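Local coordinates for protein aromatic-amino-acid:2-oxoglutarate transaminase (Candida albicans, PDB 6HND) that probably transfers amino groups from aromatic amino acids, and perhaps 2-aminoadipate, to 2-oxoglutarate with the help of pyridoxal 5'-phosphate, at residues B[416-420]-B[421-425]; B[478-481]-B[482-485]; B[505-508]-B[509-513]. One frame throughout, in Å; residues are numbered along the deposited sequence.

Contact 1: residues B[416-420]-B[421-425]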
loop_
_atom_site.group_PDB
_atom_site.type_symbol
_atom_site.label_atom_id
_atom_site.label_comp_id
_atom_site.label_asym_id
_atom_site.label_seq_id
_atom_site.Cartn_x
_atom_site.Cartn_y
_atom_site.Cartn_z
ATOM N N SER B 416 31.722 -12.908 -21.028
ATOM C CA SER B 416 31.061 -14.128 -21.565
ATOM C C SER B 416 30.584 -13.864 -22.996
ATOM O O SER B 416 30.547 -14.817 -23.776
ATOM C CB SER B 416 29.932 -14.613 -20.694
ATOM O OG SER B 416 28.808 -13.754 -20.796
ATOM N N ILE B 417 30.264 -12.610 -23.336
ATOM C CA ILE B 417 29.673 -12.238 -24.653
ATOM C C ILE B 417 30.825 -11.937 -25.614
ATOM O O ILE B 417 30.780 -12.442 -26.771
ATOM C CB ILE B 417 28.659 -11.074 -24.521
ATOM C CG1 ILE B 417 27.367 -11.509 -23.811
ATOM C CG2 ILE B 417 28.358 -10.445 -25.882
ATOM C CD1 ILE B 417 26.549 -10.362 -23.250
ATOM N N PHE B 418 31.813 -11.154 -25.168
ATOM C CA PHE B 418 32.948 -10.692 -26.012
ATOM C C PHE B 418 33.768 -11.893 -26.526
ATOM O O PHE B 418 34.279 -11.813 -27.653
ATOM C CB PHE B 418 33.811 -9.675 -25.257
ATOM C CG PHE B 418 33.145 -8.344 -25.002
ATOM C CD1 PHE B 418 32.265 -7.787 -25.930
ATOM C CD2 PHE B 418 33.421 -7.630 -23.846
ATOM C CE1 PHE B 418 31.677 -6.554 -25.698
ATOM C CE2 PHE B 418 32.841 -6.389 -23.618
ATOM C CZ PHE B 418 31.957 -5.860 -24.536
ATOM N N GLU B 419 33.912 -12.935 -25.706
ATOM C CA GLU B 419 34.626 -14.208 -26.003
ATOM C C GLU B 419 33.847 -15.061 -27.016
ATOM O O GLU B 419 34.440 -16.002 -27.523
ATOM C CB GLU B 419 34.805 -15.020 -24.712
ATOM C CG GLU B 419 35.862 -14.448 -23.781
ATOM C CD GLU B 419 37.297 -14.573 -24.285
ATOM O OE1 GLU B 419 37.819 -15.707 -24.347
ATOM O OE2 GLU B 419 37.869 -13.547 -24.641
ATOM N N SER B 420 32.557 -14.784 -27.246
ATOM C CA SER B 420 31.639 -15.571 -28.113
ATOM C C SER B 420 31.944 -15.350 -29.602
ATOM O O SER B 420 32.374 -14.239 -29.984
ATOM C CB SER B 420 30.187 -15.241 -27.823
ATOM O OG SER B 420 29.765 -14.064 -28.529
ATOM N N GLN B 421 31.646 -16.366 -30.408
ATOM C CA GLN B 421 31.690 -16.367 -31.897
ATOM C C GLN B 421 30.643 -15.347 -32.398
ATOM O O GLN B 421 30.978 -14.550 -33.282
ATOM C CB GLN B 421 31.478 -17.810 -32.386
ATOM C CG GLN B 421 32.305 -18.189 -33.608
ATOM C CD GLN B 421 31.973 -19.518 -34.261
ATOM O OE1 GLN B 421 32.336 -19.769 -35.420
ATOM N NE2 GLN B 421 31.305 -20.400 -33.519
ATOM N N ALA B 422 29.437 -15.307 -31.805
ATOM C CA ALA B 422 28.341 -14.368 -32.184
ATOM C C ALA B 422 28.824 -12.906 -32.123
ATOM O O ALA B 422 28.481 -12.103 -33.054
ATOM C CB ALA B 422 27.135 -14.582 -31.301
ATOM N N TYR B 423 29.620 -12.568 -31.105
ATOM C CA TYR B 423 30.192 -11.210 -30.948
ATOM C C TYR B 423 31.289 -10.978 -31.990
ATOM O O TYR B 423 31.277 -9.920 -32.664
ATOM C CB TYR B 423 30.732 -10.956 -29.541
ATOM C CG TYR B 423 31.293 -9.565 -29.382
ATOM C CD1 TYR B 423 30.451 -8.467 -29.302
ATOM C CD2 TYR B 423 32.664 -9.345 -29.376
ATOM C CE1 TYR B 423 30.953 -7.177 -29.208
ATOM C CE2 TYR B 423 33.187 -8.066 -29.271
ATOM C CZ TYR B 423 32.323 -6.985 -29.187
ATOM O OH TYR B 423 32.818 -5.728 -29.076
ATOM N N LYS B 424 32.231 -11.913 -32.106
ATOM C CA LYS B 424 33.428 -11.757 -32.983
ATOM C C LYS B 424 32.984 -11.681 -34.450
ATOM O O LYS B 424 33.604 -10.925 -35.207
ATOM C CB LYS B 424 34.448 -12.857 -32.682
ATOM C CG LYS B 424 35.222 -12.634 -31.382
ATOM C CD LYS B 424 35.836 -13.904 -30.826
ATOM C CE LYS B 424 36.834 -13.683 -29.704
ATOM N NZ LYS B 424 37.301 -14.980 -29.151
ATOM N N LYS B 425 31.887 -12.337 -34.814
ATOM C CA LYS B 425 31.344 -12.277 -36.200
ATOM C C LYS B 425 30.481 -11.017 -36.384
ATOM O O LYS B 425 30.103 -10.735 -37.528
ATOM C CB LYS B 425 30.601 -13.577 -36.534
ATOM C CG LYS B 425 31.498 -14.807 -36.578
ATOM C CD LYS B 425 30.872 -16.002 -37.258
ATOM C CE LYS B 425 30.837 -15.907 -38.774
ATOM N NZ LYS B 425 32.195 -15.938 -39.368
#
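Ser420 and Tyr423 form a local N-cap contact, a serine capping at the corner where the long helix 392-418 gives way to the short helix 421-424. Ser420 OG accepts the amide N-H of Tyr423, with N to OG 3.0 Å and an N-H...O angle of 153°. The same hydroxyl gives its proton to Ile417 O at 2.6 Å from OG, within the carbonyl plane. Ser420 N also donates to Ile417 O, so two donors grip that one carbonyl. Serine suits the N-cap because its short hydroxyl, held between the backbone N and the carbonyl carbon, reaches forward to the amide of Tyr423 in the first turn. One side chain thereby ties the end of one helix to the start of the next.

Aromatic packing joins the two helices beside the cap. Tyr423 swings CG away from its own backbone N (chi1 -179°), which lays its ring against Phe418 in an edge-to-face pair, the edge of Phe418 toward the face of Tyr423, centroids 4.7 Å apart and planes at 60°. Phe418 CD1 sits over the centre of the tyrosine face, 3.4 Å from Tyr423 CZ. Phe418 makes a second edge-to-face pair with Tyr291. Further out, the extended Lys424 chain runs past Phe418 O and Ser420 O and ends in a weak bond from NZ to Glu419 O, 3.4 Å away.

Contact 2: residues B[478-481]-B[482-485]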
loop_
_atom_site.group_PDB
_atom_site.type_symbol
_atom_site.label_atom_id
_atom_site.label_comp_id
_atom_site.label_asym_id
_atom_site.label_seq_id
_atom_site.Cartn_x
_atom_site.Cartn_y
_atom_site.Cartn_z
ATOM N N ASP B 478 4.864 2.528 -27.668
ATOM C CA ASP B 478 4.155 2.291 -28.949
ATOM C C ASP B 478 5.044 1.400 -29.821
ATOM O O ASP B 478 6.139 1.834 -30.228
ATOM C CB ASP B 478 3.816 3.610 -29.652
ATOM C CG ASP B 478 2.844 3.445 -30.815
ATOM O OD1 ASP B 478 3.228 2.840 -31.845
ATOM O OD2 ASP B 478 1.708 3.918 -30.679
ATOM N N LEU B 479 4.547 0.211 -30.128
ATOM C CA LEU B 479 5.290 -0.848 -30.834
ATOM C C LEU B 479 5.610 -0.390 -32.259
ATOM O O LEU B 479 6.775 -0.512 -32.639
ATOM C CB LEU B 479 4.445 -2.126 -30.807
ATOM C CG LEU B 479 5.156 -3.379 -31.320
ATOM C CD1 LEU B 479 6.591 -3.439 -30.804
ATOM C CD2 LEU B 479 4.385 -4.635 -30.929
ATOM N N GLU B 480 4.632 0.134 -33.007
ATOM C CA GLU B 480 4.847 0.574 -34.414
ATOM C C GLU B 480 5.947 1.635 -34.415
ATOM O O GLU B 480 6.895 1.552 -35.225
ATOM C CB GLU B 480 3.558 1.111 -35.048
ATOM C CG GLU B 480 2.887 0.118 -35.993
ATOM C CD GLU B 480 3.756 -0.305 -37.172
ATOM O OE1 GLU B 480 3.850 -1.521 -37.405
ATOM O OE2 GLU B 480 4.370 0.585 -37.831
ATOM N N PHE B 481 5.853 2.587 -33.498
ATOM C CA PHE B 481 6.824 3.698 -33.429
ATOM C C PHE B 481 8.252 3.164 -33.287
ATOM O O PHE B 481 9.128 3.691 -33.974
ATOM C CB PHE B 481 6.512 4.586 -32.234
ATOM C CG PHE B 481 7.356 5.829 -32.154
ATOM C CD1 PHE B 481 7.032 6.955 -32.905
ATOM C CD2 PHE B 481 8.441 5.883 -31.291
ATOM C CE1 PHE B 481 7.792 8.115 -32.796
ATOM C CE2 PHE B 481 9.174 7.053 -31.160
ATOM C CZ PHE B 481 8.854 8.166 -31.916
ATOM N N SER B 482 8.466 2.185 -32.402
ATOM C CA SER B 482 9.799 1.745 -31.925
ATOM C C SER B 482 10.294 0.457 -32.615
ATOM O O SER B 482 11.411 0.034 -32.337
ATOM C CB SER B 482 9.727 1.607 -30.442
ATOM O OG SER B 482 9.346 2.842 -29.880
ATOM N N LYS B 483 9.497 -0.126 -33.494
ATOM C CA LYS B 483 9.755 -1.371 -34.273
ATOM C C LYS B 483 11.229 -1.452 -34.679
ATOM O O LYS B 483 11.885 -2.481 -34.383
ATOM C CB LYS B 483 8.885 -1.360 -35.544
ATOM C CG LYS B 483 8.134 -2.636 -35.875
ATOM C CD LYS B 483 7.729 -2.768 -37.345
ATOM C CE LYS B 483 6.966 -1.578 -37.894
ATOM N NZ LYS B 483 7.833 -0.695 -38.709
ATOM N N ASP B 484 11.711 -0.424 -35.382
ATOM C CA ASP B 484 13.044 -0.444 -36.047
ATOM C C ASP B 484 14.185 -0.450 -35.025
ATOM O O ASP B 484 15.260 -0.824 -35.432
ATOM C CB ASP B 484 13.233 0.734 -36.996
ATOM C CG ASP B 484 12.379 0.623 -38.244
ATOM O OD1 ASP B 484 12.064 -0.530 -38.651
ATOM O OD2 ASP B 484 12.031 1.692 -38.789
ATOM N N ARG B 485 13.965 -0.062 -33.764
ATOM C CA ARG B 485 15.014 -0.062 -32.710
ATOM C C ARG B 485 14.761 -1.177 -31.691
ATOM O O ARG B 485 15.446 -1.199 -30.633
ATOM C CB ARG B 485 15.075 1.342 -32.111
ATOM C CG ARG B 485 15.546 2.367 -33.127
ATOM C CD ARG B 485 15.563 3.763 -32.579
ATOM N NE ARG B 485 14.215 4.200 -32.292
ATOM C CZ ARG B 485 13.292 4.501 -33.190
ATOM N NH1 ARG B 485 13.547 4.418 -34.487
ATOM N NH2 ARG B 485 12.091 4.873 -32.783
HETATM O O HOH W 1 7.551 3.245 -27.903
HETATM O O HOH W 2 10.108 2.186 -35.863
#
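Glu480 and Lys483, three residues apart, lie side by side and point the same way at the surface, Glu480 on the short helix 479-482 and Lys483 just after it in sequence. Their charges meet loosely: Glu480 OE2 and Lys483 NZ are 3.8 Å apart, a long salt bridge. The closer approach is made by a methylene: the lysine chain, bent at chi3 and chi4, runs alongside the glutamate and presents CE 3.2 Å from Glu480 OE1.

Main-chain bonds build the turn. Ser482 N donates to Asp478 O and weakly to Leu479 O, which also receives a weak bond from Lys483 N. At the start, Asp478 is the N-cap: its OD1 takes the N-H of Phe481 at 3.1 Å from Phe481 N, nearly straight at 163°, on the anti side and 24° out of the carboxylate plane. Aspartate suits this place, being short enough to turn back to that amide, and its negative charge would be favoured near the N-terminal end of the helix.

Water links the two segments twice. One molecule accepts from Asp478 N and donates to Ser482 OG, 2.7 Å away; the other donates to Phe481 O and accepts from Asp484 N.

Among the side chains, Ser482 OG lies in plane at the edge of the Phe481 ring, 3.5 Å from CD2, and Arg485 NH2 comes within 4.0 Å of Phe481 CE2. Both polar groups are taken up by Glu188, whose OE1 bonds Ser482 OG. Arg485 thus has its salt bridge with Glu188, whereas the long Glu480-Lys483 pair probably contributes little.

Contact 3: residues B[505-508]-B[509-513]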
loop_
_atom_site.group_PDB
_atom_site.type_symbol
_atom_site.label_atom_id
_atom_site.label_comp_id
_atom_site.label_asym_id
_atom_site.label_seq_id
_atom_site.Cartn_x
_atom_site.Cartn_y
_atom_site.Cartn_z
ATOM N N SER B 505 25.022 -18.362 -18.671
ATOM C CA SER B 505 23.916 -17.543 -19.225
ATOM C C SER B 505 24.400 -16.900 -20.530
ATOM O O SER B 505 23.719 -17.022 -21.565
ATOM C CB SER B 505 23.445 -16.519 -18.225
ATOM O OG SER B 505 22.807 -17.142 -17.117
ATOM N N GLY B 506 25.556 -16.257 -20.489
ATOM C CA GLY B 506 26.095 -15.528 -21.652
ATOM C C GLY B 506 26.457 -16.473 -22.774
ATOM O O GLY B 506 26.220 -16.109 -23.946
ATOM N N LYS B 507 26.961 -17.665 -22.426
ATOM C CA LYS B 507 27.258 -18.745 -23.403
ATOM C C LYS B 507 25.962 -19.247 -24.081
ATOM O O LYS B 507 25.907 -19.309 -25.308
ATOM C CB LYS B 507 28.010 -19.863 -22.693
ATOM C CG LYS B 507 28.532 -20.942 -23.634
ATOM C CD LYS B 507 29.206 -22.086 -22.901
ATOM C CE LYS B 507 29.538 -23.228 -23.833
ATOM N NZ LYS B 507 28.323 -23.734 -24.518
ATOM N N ARG B 508 24.927 -19.596 -23.332
ATOM C CA ARG B 508 23.662 -20.063 -23.947
ATOM C C ARG B 508 23.078 -18.953 -24.846
ATOM O O ARG B 508 22.552 -19.266 -25.938
ATOM C CB ARG B 508 22.690 -20.496 -22.848
ATOM C CG ARG B 508 23.162 -21.696 -22.033
ATOM C CD ARG B 508 22.059 -22.090 -21.053
ATOM N NE ARG B 508 22.415 -23.150 -20.122
ATOM C CZ ARG B 508 21.589 -23.691 -19.221
ATOM N NH1 ARG B 508 20.340 -23.271 -19.076
ATOM N NH2 ARG B 508 22.025 -24.655 -18.441
ATOM N N LEU B 509 23.156 -17.697 -24.404
ATOM C CA LEU B 509 22.617 -16.520 -25.132
ATOM C C LEU B 509 23.240 -16.492 -26.519
ATOM O O LEU B 509 22.517 -16.508 -27.523
ATOM C CB LEU B 509 22.980 -15.256 -24.353
ATOM C CG LEU B 509 22.471 -13.943 -24.938
ATOM C CD1 LEU B 509 20.965 -13.979 -25.154
ATOM C CD2 LEU B 509 22.856 -12.786 -24.024
ATOM N N THR B 510 24.563 -16.499 -26.533
ATOM C CA THR B 510 25.406 -16.268 -27.722
ATOM C C THR B 510 25.421 -17.509 -28.623
ATOM O O THR B 510 25.447 -17.299 -29.854
ATOM C CB THR B 510 26.769 -15.781 -27.240
ATOM O OG1 THR B 510 27.239 -16.704 -26.256
ATOM C CG2 THR B 510 26.655 -14.395 -26.653
ATOM N N ASP B 511 25.414 -18.724 -28.052
ATOM C CA ASP B 511 25.276 -20.008 -28.794
ATOM C C ASP B 511 23.952 -19.988 -29.571
ATOM O O ASP B 511 23.932 -20.312 -30.775
ATOM C CB ASP B 511 25.254 -21.220 -27.862
ATOM C CG ASP B 511 26.567 -21.655 -27.221
ATOM O OD1 ASP B 511 27.658 -21.154 -27.615
ATOM O OD2 ASP B 511 26.480 -22.512 -26.306
ATOM N N ALA B 512 22.861 -19.627 -28.905
ATOM C CA ALA B 512 21.521 -19.555 -29.529
ATOM C C ALA B 512 21.510 -18.531 -30.680
ATOM O O ALA B 512 20.928 -18.837 -31.725
ATOM C CB ALA B 512 20.502 -19.223 -28.471
ATOM N N VAL B 513 22.128 -17.350 -30.509
ATOM C CA VAL B 513 22.133 -16.297 -31.568
ATOM C C VAL B 513 22.978 -16.801 -32.736
ATOM O O VAL B 513 22.527 -16.662 -33.904
ATOM C CB VAL B 513 22.612 -14.912 -31.091
ATOM C CG1 VAL B 513 22.527 -13.916 -32.238
ATOM C CG2 VAL B 513 21.834 -14.375 -29.892
#
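With OG1 between the backbone N and the carbonyl carbon (chi1 52°), Thr510 turns its hydroxyl back along the helix toward Gly506, while Lys507 and Asp511 leave the helix with different first torsions (-172° and -74°) that carry their charged ends to a common point. Thr510 OG1 donates to Gly506 O, 2.6 Å away. That carbonyl also takes the routine bond from Thr510 N, and so is held by two donors from one residue. A buried threonine suits this place because its hydroxyl is satisfied within its own helix, while CG2 packs toward Ile417.

One residue further along, Lys507 runs extended as far as CE and then bends at chi4, which brings NZ to 2.8 Å from Asp511 OD2. The ammonium meets the syn lone pair of that oxygen, giving a close salt bridge. Lysine has the length to cross one turn to a short aspartate.

Arg508 runs back toward the start of the helix: NE pairs with Glu504, and NH1 bonds Gly466 O and Lys37 O of the second subunit. Leu509 and Ala512 pack on Leu462 of helix 451-465. The i to i+4 salt bridge and the hydroxyl bonded back to the i-4 carbonyl are features of an alpha-helix; this one packs through Leu509, Thr510 and Val513 on Phe441 of the small antiparallel sheet, consistent with the C-terminal part of a fold type I pyridoxal phosphate enzyme.

In the fold
Contacts 1 and 3 are neighbours, their centres 9 Å apart, and they pack directly: Ser420 CB lies 3.5 Å from Thr510 CB, and Ala422 CB 3.5 Å from Thr510 O. The helix 499-518 thus lies against the corner between helices 392-418 and 421-424, with Thr510 facing it. Contact 2 stands apart, its centre 27 Å from that of contact 1 and 25 Å from that of contact 3. It shares one neighbour with contact 3, since helix 451-465 touches both, through Leu452 and Leu462 respectively. All three lie away from the pyridoxal phosphate pocket; Arg485 of contact 2 has its side chain about 13 Å from a bound potassium ion.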